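Local coordinates for protein alginate lyase (Bacteroides ovatus, PDB 3NNB) that probably cleaves the polysaccharide alginate by beta-elimination, acting as an alginate lyase, at residues A[90-93]-A[94-97]. Numbering follows the deposited sequence.
Sequences NPEL and DKLD
Glu92 and Lys95 run side by side on one face of a short 3-10 turn, and a salt bridge joins their ends, Lys95 NZ standing 3.0 Å from Glu92 OE2. The ammonium sits 35° out of the carboxylate plane and also lies over the glutamate's methylene, 3.5 Å from Glu92 CG. Three successive i to i+3 bonds, Asp94 N to Pro91 O, Lys95 N to Glu92 O and Leu96 N to Leu93 O, define the 3-10 geometry across this contact at 3.0 to 3.2 Å. The turn opens with an Asx turn, Asn90 OD1 accepting from Glu92 N at 2.8 Å, and leads towards helix 98-118. Asp94 sets CB 3.4 Å from Pro91 O; its CG is anti to the backbone N (chi1 -174°), and OD1 bonds Asn99 ND2 in that helix. The other carboxylate oxygen, Glu92 OE1, takes Asn90 ND2 on its anti side at 3.0 Å and is also bonded to Tyr82 OH. Replacing Glu92 by alanine is likely to leave the Lys95 ammonium without its carboxylate mate and Tyr82 OH without this acceptor. Leu93 holds CG between the backbone N and the carbonyl carbon (chi1 77°), and its side chain touches Met66 of strand 64-66.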
ATOM      1  N   ASN A  90     -10.776  15.360  -4.803  1.00  7.85           N
ATOM      2  CA  ASN A  90     -11.011  16.233  -5.952  1.00  7.75           C
ATOM      3  C   ASN A  90     -10.758  15.488  -7.265  1.00 11.12           C
ATOM      4  O   ASN A  90      -9.685  14.974  -7.479  1.00 10.03           O
ATOM      5  CB  ASN A  90     -10.070  17.413  -5.859  1.00  8.38           C
ATOM      6  CG  ASN A  90     -10.208  18.377  -7.016  1.00  6.27           C
ATOM      7  OD1 ASN A  90     -10.901  18.105  -8.023  1.00  8.82           O
ATOM      8  ND2 ASN A  90      -9.468  19.495  -6.913  1.00  6.59           N
ATOM      9  N   PRO A  91     -11.789  15.328  -8.090  1.00  9.96           N
ATOM     10  CA  PRO A  91     -11.583  14.519  -9.294  1.00 11.46           C
ATOM     11  C   PRO A  91     -10.527  15.072 -10.249  1.00 10.99           C
ATOM     12  O   PRO A  91     -10.092  14.335 -11.135  1.00 10.46           O
ATOM     13  CB  PRO A  91     -12.972  14.481  -9.928  1.00 12.87           C
ATOM     14  CG  PRO A  91     -13.716  15.588  -9.332  1.00 13.54           C
ATOM     15  CD  PRO A  91     -13.172  15.795  -7.950  1.00  9.71           C
ATOM     16  N   GLU A  92     -10.147  16.336 -10.114  1.00  8.91           N
ATOM     17  CA  GLU A  92      -9.035  16.904 -10.903  1.00 10.93           C
ATOM     18  C   GLU A  92      -7.779  16.116 -10.765  1.00 10.81           C
ATOM     19  O   GLU A  92      -6.931  16.165 -11.618  1.00 10.97           O
ATOM     20  CB  GLU A  92      -8.707  18.348 -10.458  1.00 11.66           C
ATOM     21  CG  GLU A  92      -9.743  19.339 -10.852  1.00 16.14           C
ATOM     22  CD  GLU A  92      -9.292  20.749 -10.569  1.00 23.03           C
ATOM     23  OE1 GLU A  92      -8.898  21.065  -9.435  1.00 12.94           O
ATOM     24  OE2 GLU A  92      -9.359  21.562 -11.485  1.00 24.44           O
ATOM     25  N   LEU A  93      -7.627  15.404  -9.657  1.00  9.68           N
ATOM     26  CA  LEU A  93      -6.398  14.612  -9.488  1.00  8.57           C
ATOM     27  C   LEU A  93      -6.137  13.613 -10.617  1.00 10.26           C
ATOM     28  O   LEU A  93      -4.982  13.247 -10.891  1.00  9.46           O
ATOM     29  CB  LEU A  93      -6.373  13.963  -8.119  1.00  9.40           C
ATOM     30  CG  LEU A  93      -7.249  12.729  -7.903  1.00 10.91           C
ATOM     31  CD1 LEU A  93      -6.553  11.445  -8.436  1.00  8.38           C
ATOM     32  CD2 LEU A  93      -7.515  12.613  -6.405  1.00  8.67           C
ATOM     33  N   ASP A  94      -7.200  13.230 -11.320  1.00  9.30           N
ATOM     34  CA  ASP A  94      -7.131  12.248 -12.402  1.00 10.97           C
ATOM     35  C   ASP A  94      -6.349  12.760 -13.604  1.00 12.50           C
ATOM     36  O   ASP A  94      -5.910  11.963 -14.427  1.00 12.70           O
ATOM     37  CB  ASP A  94      -8.543  11.857 -12.834  1.00 11.75           C
ATOM     38  CG  ASP A  94      -8.537  10.741 -13.853  1.00 20.55           C
ATOM     39  OD1 ASP A  94      -7.962   9.677 -13.529  1.00 21.25           O
ATOM     40  OD2 ASP A  94      -9.082  10.936 -14.967  1.00 25.29           O
ATOM     41  N   LYS A  95      -6.165  14.081 -13.705  1.00 10.75           N
ATOM     42  CA  LYS A  95      -5.438  14.684 -14.827  1.00 11.06           C
ATOM     43  C   LYS A  95      -3.932  14.420 -14.767  1.00 10.49           C
ATOM     44  O   LYS A  95      -3.226  14.564 -15.772  1.00 13.05           O
ATOM     45  CB  LYS A  95      -5.641  16.209 -14.856  1.00 12.01           C
ATOM     46  CG  LYS A  95      -7.063  16.677 -15.108  1.00 24.13           C
ATOM     47  CD  LYS A  95      -7.127  18.240 -14.976  1.00 37.45           C
ATOM     48  CE  LYS A  95      -8.568  18.801 -14.750  1.00 45.72           C
ATOM     49  NZ  LYS A  95      -8.555  20.160 -14.050  1.00 39.43           N
ATOM     50  N   LEU A  96      -3.441  14.097 -13.583  1.00  9.36           N
ATOM     51  CA  LEU A  96      -1.998  13.928 -13.359  1.00  9.14           C
ATOM     52  C   LEU A  96      -1.664  12.427 -13.313  1.00 10.24           C
ATOM     53  O   LEU A  96      -2.327  11.651 -13.983  1.00  9.63           O
ATOM     54  CB  LEU A  96      -1.588  14.716 -12.128  1.00  7.61           C
ATOM     55  CG  LEU A  96      -1.914  16.206 -12.183  1.00  9.96           C
ATOM     56  CD1 LEU A  96      -1.387  16.934 -10.936  1.00  9.67           C
ATOM     57  CD2 LEU A  96      -1.321  16.819 -13.481  1.00 11.14           C
ATOM     58  N   ASP A  97      -0.606  12.025 -12.603  1.00  8.52           N
ATOM     59  CA  ASP A  97      -0.071  10.666 -12.718  1.00  7.50           C
ATOM     60  C   ASP A  97      -0.640   9.603 -11.776  1.00  6.45           C
ATOM     61  O   ASP A  97      -0.381   8.414 -11.957  1.00  7.41           O
ATOM     62  CB  ASP A  97       1.459  10.703 -12.533  1.00  6.79           C
ATOM     63  CG  ASP A  97       2.185  11.419 -13.658  1.00  9.00           C
ATOM     64  OD1 ASP A  97       1.666  11.376 -14.799  1.00  9.33           O
ATOM     65  OD2 ASP A  97       3.268  11.989 -13.381  1.00  7.90           O
TER
HETATM   66  O   HOH W   1      -4.212  10.747 -11.852  1.00 21.92           O